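Side-chain contacts in extracellular solute-binding protein family 1 (Arthrobacter chlorophenolicus, PDB 4R2F), which probably captures oligosaccharides outside the cell for uptake by an ABC transporter, and holds laminaribiose in this crystal: residues A347-F351 against K352-E356; L208-M211 against M212-N216; L242-S246 against N247-D251; K184-G188 against V189-G193. One frame throughout, in Å; residues are numbered along the deposited sequence.

Overall arrangement
Three of the four contacts belong to one group of helices. Contacts 3 and 4 are the ends of helices 232-246 and 176-188; their centres lie 11 Å apart and they touch, with CG1 of Val192 packed 3.7 Å from O of Val249. Contact 2, within helix 204-215, sits beside contact 3, nearest atoms about 5 Å apart, and about 9 Å from contact 4. Contact 1 stands well away, its centre 26 Å from that of contact 2 and 36 Å from those of the other two. A glucose unit of the bound laminaribiose lies about 9 Å from the side chain of Ile210, and one lies about 11 Å from that of Val350.

Contact 1: residues A347-F351 against K352-E356; sequences ALPVF and KSITE
Phe351 O is gripped by two amides of the turn that follows it. The bond from Thr355 N is the sound one, 3.2 Å long with an N-H...O angle of 158° and lying in the carbonyl plane; the one from Ile354 N to the same oxygen is weak and strongly bent. Together they open the short, weakly bonded helical turn 352-355, two residues after the strand. Within that turn Thr355 OG1 gives a 2.6 Å hydrogen bond to Lys352 O, and this is possible because chi1 of 67° tucks the hydroxyl between the backbone N and the carbonyl carbon. The same torsion turns the methyl CG2 back to the proline ring, 3.7 Å from Pro349 CG. Ile354 splits its two branches: CG2 lies against Pro349 CB at 3.6 Å, while CD1 reaches the edge of the Phe351 ring, close to the ring plane and 4.0 Å from CD2. Val350 CG2 lies over one face of this ring, offset toward its rim. Strand 348-349 pairs antiparallel with strand 145-161, the Phe351 ring stacks with Phe132, and Trp340 of helix 337-341 packs on both Pro349 and Ile354.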
loop_
_atom_site.group_PDB
_atom_site.type_symbol
_atom_site.label_atom_id
_atom_site.label_comp_id
_atom_site.label_asym_id
_atom_site.label_seq_id
_atom_site.Cartn_x
_atom_site.Cartn_y
_atom_site.Cartn_z
ATOM N N ALA A 347 5.072 -4.415 5.929
ATOM C CA ALA A 347 5.699 -3.927 4.702
ATOM C C ALA A 347 7.146 -4.369 4.641
ATOM O O ALA A 347 7.709 -4.789 5.645
ATOM C CB ALA A 347 5.615 -2.412 4.637
ATOM N N LEU A 348 7.730 -4.271 3.452
ATOM C CA LEU A 348 9.139 -4.563 3.243
ATOM C C LEU A 348 9.972 -3.374 3.687
ATOM O O LEU A 348 9.519 -2.245 3.593
ATOM C CB LEU A 348 9.399 -4.861 1.767
ATOM C CG LEU A 348 8.836 -6.170 1.224
ATOM C CD1 LEU A 348 8.801 -6.132 -0.286
ATOM C CD2 LEU A 348 9.644 -7.358 1.681
ATOM N N PRO A 349 11.194 -3.615 4.181
ATOM C CA PRO A 349 12.129 -2.501 4.427
ATOM C C PRO A 349 12.748 -1.951 3.149
ATOM O O PRO A 349 12.662 -2.581 2.099
ATOM C CB PRO A 349 13.217 -3.128 5.312
ATOM C CG PRO A 349 13.136 -4.588 5.057
ATOM C CD PRO A 349 11.733 -4.911 4.633
ATOM N N VAL A 350 13.341 -0.762 3.240
ATOM C CA VAL A 350 14.053 -0.167 2.102
ATOM C C VAL A 350 15.574 -0.138 2.341
ATOM O O VAL A 350 16.331 0.436 1.541
ATOM C CB VAL A 350 13.570 1.265 1.776
ATOM C CG1 VAL A 350 12.106 1.239 1.337
ATOM C CG2 VAL A 350 13.801 2.218 2.948
ATOM N N PHE A 351 15.989 -0.749 3.441
ATOM C CA PHE A 351 17.392 -0.797 3.841
ATOM C C PHE A 351 17.896 -2.226 3.804
ATOM O O PHE A 351 17.283 -3.127 4.363
ATOM C CB PHE A 351 17.572 -0.234 5.243
ATOM C CG PHE A 351 17.424 1.260 5.315
ATOM C CD1 PHE A 351 18.315 2.095 4.654
ATOM C CD2 PHE A 351 16.404 1.834 6.050
ATOM C CE1 PHE A 351 18.175 3.472 4.720
ATOM C CE2 PHE A 351 16.259 3.207 6.113
ATOM C CZ PHE A 351 17.143 4.029 5.441
ATOM N N LYS A 352 19.041 -2.410 3.152
ATOM C CA LYS A 352 19.642 -3.738 2.957
ATOM C C LYS A 352 19.903 -4.500 4.267
ATOM O O LYS A 352 19.606 -5.695 4.363
ATOM C CB LYS A 352 20.944 -3.604 2.154
ATOM C CG LYS A 352 21.603 -4.930 1.865
ATOM C CD LYS A 352 22.551 -4.851 0.686
ATOM C CE LYS A 352 22.750 -6.236 0.093
ATOM N NZ LYS A 352 24.098 -6.398 -0.502
ATOM N N SER A 353 20.435 -3.804 5.273
ATOM C CA SER A 353 20.720 -4.419 6.559
ATOM C C SER A 353 19.461 -4.992 7.189
ATOM O O SER A 353 19.504 -6.036 7.823
ATOM C CB SER A 353 21.353 -3.411 7.521
ATOM O OG SER A 353 20.546 -2.247 7.661
ATOM N N ILE A 354 18.335 -4.304 7.032
ATOM C CA ILE A 354 17.087 -4.788 7.625
ATOM C C ILE A 354 16.620 -6.033 6.875
ATOM O O ILE A 354 16.152 -6.989 7.493
ATOM C CB ILE A 354 15.988 -3.711 7.640
ATOM C CG1 ILE A 354 16.480 -2.485 8.406
ATOM C CG2 ILE A 354 14.743 -4.272 8.307
ATOM C CD1 ILE A 354 15.548 -1.286 8.414
ATOM N N THR A 355 16.785 -6.044 5.553
ATOM C CA THR A 355 16.409 -7.232 4.751
ATOM C C THR A 355 17.277 -8.451 5.042
ATOM O O THR A 355 16.936 -9.551 4.634
ATOM C CB THR A 355 16.512 -7.021 3.215
ATOM O OG1 THR A 355 17.887 -6.858 2.834
ATOM C CG2 THR A 355 15.678 -5.840 2.737
ATOM N N GLU A 356 18.402 -8.247 5.715
ATOM C CA GLU A 356 19.295 -9.336 6.116
ATOM C C GLU A 356 19.214 -9.680 7.598
ATOM O O GLU A 356 19.928 -10.543 8.091
ATOM C CB GLU A 356 20.714 -8.921 5.771
ATOM C CG GLU A 356 20.902 -8.785 4.268
ATOM C CD GLU A 356 22.280 -8.280 3.890
ATOM O OE1 GLU A 356 22.962 -7.705 4.765
ATOM O OE2 GLU A 356 22.677 -8.458 2.718
#

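Contact 2: residues L208-M211 against M212-N216; sequences LMIM and MMLNN
Met211 and Met212 bring their sulfurs together, SD to SD 3.8 Å, on one flank of helix 204-215, a regular alpha-helix here in its last turns. The two chains cross at a slant, and each reaches the meeting point by folding. Met211 sets CG anti to the backbone N (chi1 -176°) and then bends at chi2 and chi3, which brings its SD back over Met212 N; Met212 instead has CG beside its own backbone N, anti to the carbonyl carbon, and also bends twice. Replacing Met211 by an alanine would probably open a gap beside the Met212 sulfur and leave that thioether freer to turn. Leu208 also runs alongside Met212 and points the same way, with CD1 3.8 Å from Met212 CG.

Ile210 divides its branches between two later residues. CD1 meets the terminal methyl of Met213 at 4.1 Å, and CG2 lies 4.2 Å from Leu214 CG, both at an angle instead of alongside. All these side chains are buried. Met209 and Met213 pack on Phe403 of helix 398-408, while Met212 packs on Phe240 and Leu241 of helix 232-246, so these three methionines pack helix 204-215 against helices 398-408 and 232-246. Beneath them the backbone keeps i to i+4 hydrogen bonds; the straightest runs from Leu214 N to Ile210 O, 2.9 Å long with an N-H...O angle of 170°, and Leu214 CG lies 3.3 Å from the same oxygen.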
loop_
_atom_site.group_PDB
_atom_site.type_symbol
_atom_site.label_atom_id
_atom_site.label_comp_id
_atom_site.label_asym_id
_atom_site.label_seq_id
_atom_site.Cartn_x
_atom_site.Cartn_y
_atom_site.Cartn_z
ATOM N N LEU A 208 -6.895 -3.888 -4.941
ATOM C CA LEU A 208 -7.282 -5.035 -5.704
ATOM C C LEU A 208 -7.680 -4.619 -7.119
ATOM O O LEU A 208 -7.318 -5.286 -8.063
ATOM C CB LEU A 208 -8.448 -5.760 -5.024
ATOM C CG LEU A 208 -8.906 -7.049 -5.684
ATOM C CD1 LEU A 208 -7.769 -8.057 -5.878
ATOM C CD2 LEU A 208 -10.046 -7.657 -4.882
ATOM N N MET A 209 -8.434 -3.533 -7.260
ATOM C CA MET A 209 -8.926 -3.109 -8.600
ATOM C C MET A 209 -7.704 -2.918 -9.507
ATOM O O MET A 209 -7.585 -3.540 -10.584
ATOM C CB MET A 209 -9.757 -1.816 -8.522
ATOM C CG MET A 209 -11.094 -1.875 -7.758
ATOM S SD MET A 209 -12.318 -3.082 -8.312
ATOM C CE MET A 209 -12.018 -4.428 -7.184
ATOM N N ILE A 210 -6.751 -2.142 -9.006
ATOM C CA ILE A 210 -5.562 -1.813 -9.772
ATOM C C ILE A 210 -4.639 -3.009 -9.895
ATOM O O ILE A 210 -4.106 -3.245 -10.976
ATOM C CB ILE A 210 -4.770 -0.623 -9.187
ATOM C CG1 ILE A 210 -5.676 0.579 -8.931
ATOM C CG2 ILE A 210 -3.623 -0.231 -10.132
ATOM C CD1 ILE A 210 -6.327 1.144 -10.164
ATOM N N MET A 211 -4.457 -3.786 -8.826
ATOM C CA MET A 211 -3.639 -5.019 -8.946
ATOM C C MET A 211 -4.133 -5.930 -10.051
ATOM O O MET A 211 -3.302 -6.492 -10.799
ATOM C CB MET A 211 -3.515 -5.841 -7.653
ATOM C CG MET A 211 -2.566 -7.053 -7.823
ATOM S SD MET A 211 -3.428 -8.523 -8.442
ATOM C CE MET A 211 -3.892 -9.262 -6.870
ATOM N N MET A 212 -5.456 -6.092 -10.179
ATOM C CA MET A 212 -5.938 -7.038 -11.192
ATOM C C MET A 212 -5.757 -6.500 -12.607
ATOM O O MET A 212 -5.468 -7.281 -13.531
ATOM C CB MET A 212 -7.380 -7.487 -10.949
ATOM C CG MET A 212 -7.550 -8.285 -9.651
ATOM S SD MET A 212 -6.742 -9.899 -9.612
ATOM C CE MET A 212 -7.959 -10.755 -10.558
ATOM N N MET A 213 -5.885 -5.194 -12.774
ATOM C CA MET A 213 -5.567 -4.555 -14.072
ATOM C C MET A 213 -4.090 -4.825 -14.394
ATOM O O MET A 213 -3.758 -5.284 -15.484
ATOM C CB MET A 213 -5.849 -3.035 -14.046
ATOM C CG MET A 213 -7.323 -2.609 -13.951
ATOM S SD MET A 213 -7.523 -0.822 -13.777
ATOM C CE MET A 213 -8.949 -0.727 -12.761
ATOM N N LEU A 214 -3.198 -4.576 -13.435
ATOM C CA LEU A 214 -1.757 -4.803 -13.670
ATOM C C LEU A 214 -1.450 -6.252 -13.990
ATOM O O LEU A 214 -0.676 -6.549 -14.887
ATOM C CB LEU A 214 -0.948 -4.354 -12.457
ATOM C CG LEU A 214 -1.044 -2.872 -12.114
ATOM C CD1 LEU A 214 -0.118 -2.590 -10.947
ATOM C CD2 LEU A 214 -0.703 -1.975 -13.278
ATOM N N ASN A 215 -2.116 -7.152 -13.275
ATOM C CA ASN A 215 -1.961 -8.578 -13.483
ATOM C C ASN A 215 -2.380 -9.015 -14.890
ATOM O O ASN A 215 -1.904 -10.019 -15.383
ATOM C CB ASN A 215 -2.757 -9.311 -12.411
ATOM C CG ASN A 215 -2.356 -10.757 -12.225
ATOM O OD1 ASN A 215 -1.647 -11.360 -13.032
ATOM N ND2 ASN A 215 -2.835 -11.333 -11.138
ATOM N N ASN A 216 -3.234 -8.253 -15.556
ATOM C CA ASN A 216 -3.607 -8.583 -16.925
ATOM C C ASN A 216 -2.899 -7.735 -17.978
ATOM O O ASN A 216 -3.397 -7.606 -19.102
ATOM C CB ASN A 216 -5.112 -8.404 -17.085
ATOM C CG ASN A 216 -5.675 -9.154 -18.285
ATOM O OD1 ASN A 216 -5.193 -10.227 -18.654
ATOM N ND2 ASN A 216 -6.746 -8.609 -18.861
#

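Contact 3: residues L242-S246 against N247-D251; sequences LELVS and NGVID
Glu243 O takes three hydrogen bonds at the C-terminal end of helix 232-246, where Gly248, with positive phi, closes the helix in a Schellman motif. Two of the three come from Asn247: its backbone N, and its side-chain ND2 at 2.8 Å with an N-H...O angle of 167°. The oxygen lies within 1° of the amide plane, although the donor itself is tilted out of the plane of the carbonyl. The third is Ser246 OG, 3.2 Å away, a hydroxyl that sits between its backbone N and carbonyl carbon. Asn247 gets there with chi1 of -79°, CG beside its own N, which folds the amide back over the helix end alongside the Glu243 chain, whose CG is 3.5 Å from ND2. A leucine in place of Asn247 would probably leave Glu243 O with the backbone N-H and the Ser246 hydroxyl, the side-chain bond lost.

One step outward come the two bonds of the Schellman motif, Val249 N to Leu244 O in the carbonyl plane and Gly248 N to Val245 O at 3.3 Å. Leu244 O also accepts from Ile250 N, well above its plane, which pulls the chain back across the helix end. That return lays apolar groups on the last turn: Val249 CG1 meets Leu244 CD2 at 3.8 Å, and Ile250 CD1 touches both Leu244 CB and Val245 CG2. Further out, Phe194 packs on Leu244, Val249 and Ile250, while Leu180 of helix 176-188 packs on Glu243 and Leu244. A single water completes the link, donating 2.7 Å hydrogen bonds to both Val245 O and Ile250 O.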
loop_
_atom_site.group_PDB
_atom_site.type_symbol
_atom_site.label_atom_id
_atom_site.label_comp_id
_atom_site.label_asym_id
_atom_site.label_seq_id
_atom_site.Cartn_x
_atom_site.Cartn_y
_atom_site.Cartn_z
ATOM N N LEU A 242 -16.084 -8.823 -11.565
ATOM C CA LEU A 242 -17.552 -8.948 -11.575
ATOM C C LEU A 242 -18.033 -10.391 -11.565
ATOM O O LEU A 242 -19.031 -10.704 -10.917
ATOM C CB LEU A 242 -18.135 -8.231 -12.775
ATOM C CG LEU A 242 -18.014 -6.717 -12.729
ATOM C CD1 LEU A 242 -18.349 -6.124 -14.108
ATOM C CD2 LEU A 242 -18.925 -6.151 -11.650
ATOM N N GLU A 243 -17.301 -11.274 -12.239
ATOM C CA GLU A 243 -17.610 -12.674 -12.226
ATOM C C GLU A 243 -17.323 -13.283 -10.852
ATOM O O GLU A 243 -18.066 -14.127 -10.392
ATOM C CB GLU A 243 -16.795 -13.386 -13.291
ATOM C CG GLU A 243 -17.382 -14.700 -13.747
ATOM C CD GLU A 243 -16.522 -15.362 -14.809
ATOM O OE1 GLU A 243 -16.836 -16.501 -15.203
ATOM O OE2 GLU A 243 -15.520 -14.751 -15.246
ATOM N N LEU A 244 -16.224 -12.899 -10.211
ATOM C CA LEU A 244 -15.995 -13.337 -8.835
ATOM C C LEU A 244 -17.128 -12.872 -7.893
ATOM O O LEU A 244 -17.577 -13.643 -7.026
ATOM C CB LEU A 244 -14.664 -12.843 -8.314
ATOM C CG LEU A 244 -13.409 -13.375 -8.981
ATOM C CD1 LEU A 244 -12.214 -12.817 -8.240
ATOM C CD2 LEU A 244 -13.382 -14.888 -8.995
ATOM N N VAL A 245 -17.613 -11.642 -8.103
ATOM C CA VAL A 245 -18.738 -11.092 -7.330
ATOM C C VAL A 245 -20.051 -11.842 -7.578
ATOM O O VAL A 245 -20.748 -12.208 -6.618
ATOM C CB VAL A 245 -18.945 -9.577 -7.564
ATOM C CG1 VAL A 245 -20.219 -9.078 -6.875
ATOM C CG2 VAL A 245 -17.746 -8.772 -7.042
ATOM N N SER A 246 -20.375 -12.107 -8.838
ATOM C CA SER A 246 -21.647 -12.802 -9.173
ATOM C C SER A 246 -21.660 -14.263 -8.725
ATOM O O SER A 246 -22.697 -14.800 -8.433
ATOM C CB SER A 246 -21.953 -12.719 -10.679
ATOM O OG SER A 246 -20.947 -13.356 -11.433
ATOM N N ASN A 247 -20.494 -14.894 -8.695
ATOM C CA ASN A 247 -20.361 -16.284 -8.262
ATOM C C ASN A 247 -20.203 -16.455 -6.733
ATOM O O ASN A 247 -20.107 -17.580 -6.249
ATOM C CB ASN A 247 -19.159 -16.939 -8.995
ATOM C CG ASN A 247 -19.492 -17.348 -10.427
ATOM O OD1 ASN A 247 -19.995 -18.432 -10.652
ATOM N ND2 ASN A 247 -19.197 -16.492 -11.399
ATOM N N GLY A 248 -20.147 -15.348 -5.993
ATOM C CA GLY A 248 -20.006 -15.367 -4.538
ATOM C C GLY A 248 -18.627 -15.784 -4.058
ATOM O O GLY A 248 -18.476 -16.204 -2.933
ATOM N N VAL A 249 -17.626 -15.715 -4.924
ATOM C CA VAL A 249 -16.221 -15.967 -4.529
ATOM C C VAL A 249 -15.705 -14.766 -3.736
ATOM O O VAL A 249 -14.998 -14.905 -2.731
ATOM C CB VAL A 249 -15.358 -16.231 -5.777
ATOM C CG1 VAL A 249 -13.868 -16.271 -5.444
ATOM C CG2 VAL A 249 -15.820 -17.529 -6.436
ATOM N N ILE A 250 -16.058 -13.582 -4.218
ATOM C CA ILE A 250 -16.004 -12.396 -3.393
ATOM C C ILE A 250 -17.291 -12.378 -2.581
ATOM O O ILE A 250 -18.384 -12.594 -3.119
ATOM C CB ILE A 250 -15.826 -11.121 -4.255
ATOM C CG1 ILE A 250 -14.397 -11.101 -4.836
ATOM C CG2 ILE A 250 -16.103 -9.875 -3.441
ATOM C CD1 ILE A 250 -14.101 -9.961 -5.805
ATOM N N ASP A 251 -17.130 -12.114 -1.291
ATOM C CA ASP A 251 -18.210 -12.084 -0.302
ATOM C C ASP A 251 -19.116 -10.926 -0.686
ATOM O O ASP A 251 -18.625 -9.814 -0.964
ATOM C CB ASP A 251 -17.568 -11.872 1.078
ATOM C CG ASP A 251 -18.561 -11.831 2.247
ATOM O OD1 ASP A 251 -19.749 -11.458 2.122
ATOM O OD2 ASP A 251 -18.086 -12.133 3.364
HETATM O O HOH W 1 -20.826 -11.768 -3.995
#

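Contact 4: residues K184-G188 against V189-G193; sequences KKLKG and VGAVG
Leu186 O accepts two amide N-H groups from opposite faces of its carbonyl plane. Ala191 N comes in at 2.9 Å, tilted 34° from the plane, whereas Val189 N sits high above the other face at 3.1 Å. The bond from Ala191, with that of Gly190 N to Lys187 O (2.9 Å), makes the Schellman motif that ends helix 176-188; Gly190 is its C-prime residue, and its phi of 82° is easily reached by a residue without a side chain. Round this turn the side chains settle close to the helix end. Val189 puts CG2 between its backbone N and carbonyl carbon (chi1 -59° for CG1), and that methyl rests 3.5 Å from Leu186 O. Ala191 CB approaches the same oxygen, also at 3.5 Å, so two methyl groups lie against the atom that takes both N-H groups. Past the turn the chain runs back beside the helix: Lys187 CA makes a C-H...O contact with Ala191 O at 3.5 Å, and Leu186 CD1 lies 4.1 Å from Gly193 CA. Leu186 also packs on Phe165 and Ala168 of helix 162-168, where Ala168 meets Val189 as well, and the returning chain joins its backbone at Val192 to Lys270 and Ala272, just ahead of strand 273-275.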
loop_
_atom_site.group_PDB
_atom_site.type_symbol
_atom_site.label_atom_id
_atom_site.label_comp_id
_atom_site.label_asym_id
_atom_site.label_seq_id
_atom_site.Cartn_x
_atom_site.Cartn_y
_atom_site.Cartn_z
ATOM N N LYS A 184 -15.131 -21.201 -6.320
ATOM C CA LYS A 184 -16.434 -21.892 -6.262
ATOM C C LYS A 184 -16.459 -23.056 -5.242
ATOM O O LYS A 184 -17.455 -23.263 -4.560
ATOM C CB LYS A 184 -16.824 -22.450 -7.633
ATOM C CG LYS A 184 -17.183 -21.419 -8.686
ATOM C CD LYS A 184 -17.570 -22.152 -9.963
ATOM C CE LYS A 184 -17.686 -21.218 -11.148
ATOM N NZ LYS A 184 -18.317 -21.913 -12.295
ATOM N N LYS A 185 -15.380 -23.832 -5.165
ATOM C CA LYS A 185 -15.340 -24.977 -4.250
ATOM C C LYS A 185 -15.197 -24.495 -2.830
ATOM O O LYS A 185 -15.737 -25.093 -1.924
ATOM C CB LYS A 185 -14.183 -25.919 -4.565
ATOM C CG LYS A 185 -14.246 -26.560 -5.939
ATOM C CD LYS A 185 -15.240 -27.697 -5.983
ATOM C CE LYS A 185 -15.130 -28.421 -7.306
ATOM N NZ LYS A 185 -16.106 -29.537 -7.366
ATOM N N LEU A 186 -14.449 -23.417 -2.637
ATOM C CA LEU A 186 -14.267 -22.854 -1.315
ATOM C C LEU A 186 -15.584 -22.284 -0.823
ATOM O O LEU A 186 -15.943 -22.445 0.340
ATOM C CB LEU A 186 -13.193 -21.779 -1.340
ATOM C CG LEU A 186 -11.789 -22.360 -1.490
ATOM C CD1 LEU A 186 -10.827 -21.315 -2.020
ATOM C CD2 LEU A 186 -11.299 -22.910 -0.156
ATOM N N LYS A 187 -16.313 -21.626 -1.711
ATOM C CA LYS A 187 -17.644 -21.146 -1.365
ATOM C C LYS A 187 -18.538 -22.304 -0.924
ATOM O O LYS A 187 -19.284 -22.196 0.037
ATOM C CB LYS A 187 -18.256 -20.421 -2.549
ATOM C CG LYS A 187 -19.675 -19.893 -2.325
ATOM C CD LYS A 187 -20.148 -19.245 -3.620
ATOM C CE LYS A 187 -21.528 -19.695 -4.055
ATOM N NZ LYS A 187 -22.531 -19.156 -3.109
ATOM N N GLY A 188 -18.426 -23.420 -1.621
ATOM C CA GLY A 188 -19.185 -24.616 -1.324
ATOM C C GLY A 188 -18.887 -25.208 0.034
ATOM O O GLY A 188 -19.715 -25.908 0.551
ATOM N N VAL A 189 -17.728 -24.936 0.635
ATOM C CA VAL A 189 -17.523 -25.361 2.032
ATOM C C VAL A 189 -17.644 -24.191 3.017
ATOM O O VAL A 189 -17.165 -24.277 4.141
ATOM C CB VAL A 189 -16.217 -26.162 2.265
ATOM C CG1 VAL A 189 -16.208 -27.414 1.391
ATOM C CG2 VAL A 189 -14.963 -25.316 2.039
ATOM N N GLY A 190 -18.302 -23.113 2.601
ATOM C CA GLY A 190 -18.575 -21.976 3.492
ATOM C C GLY A 190 -17.452 -20.964 3.683
ATOM O O GLY A 190 -17.500 -20.136 4.592
ATOM N N ALA A 191 -16.445 -21.002 2.824
ATOM C CA ALA A 191 -15.315 -20.082 2.951
ATOM C C ALA A 191 -15.425 -18.938 1.940
ATOM O O ALA A 191 -16.224 -18.987 0.998
ATOM C CB ALA A 191 -14.009 -20.834 2.750
ATOM N N VAL A 192 -14.623 -17.905 2.148
ATOM C CA VAL A 192 -14.525 -16.825 1.178
ATOM C C VAL A 192 -13.338 -17.076 0.286
ATOM O O VAL A 192 -12.191 -17.093 0.728
ATOM C CB VAL A 192 -14.433 -15.455 1.856
ATOM C CG1 VAL A 192 -14.135 -14.365 0.831
ATOM C CG2 VAL A 192 -15.741 -15.173 2.575
ATOM N N GLY A 193 -13.624 -17.256 -0.987
ATOM C CA GLY A 193 -12.592 -17.589 -1.964
ATOM C C GLY A 193 -11.697 -16.448 -2.394
ATOM O O GLY A 193 -10.651 -16.687 -2.969
#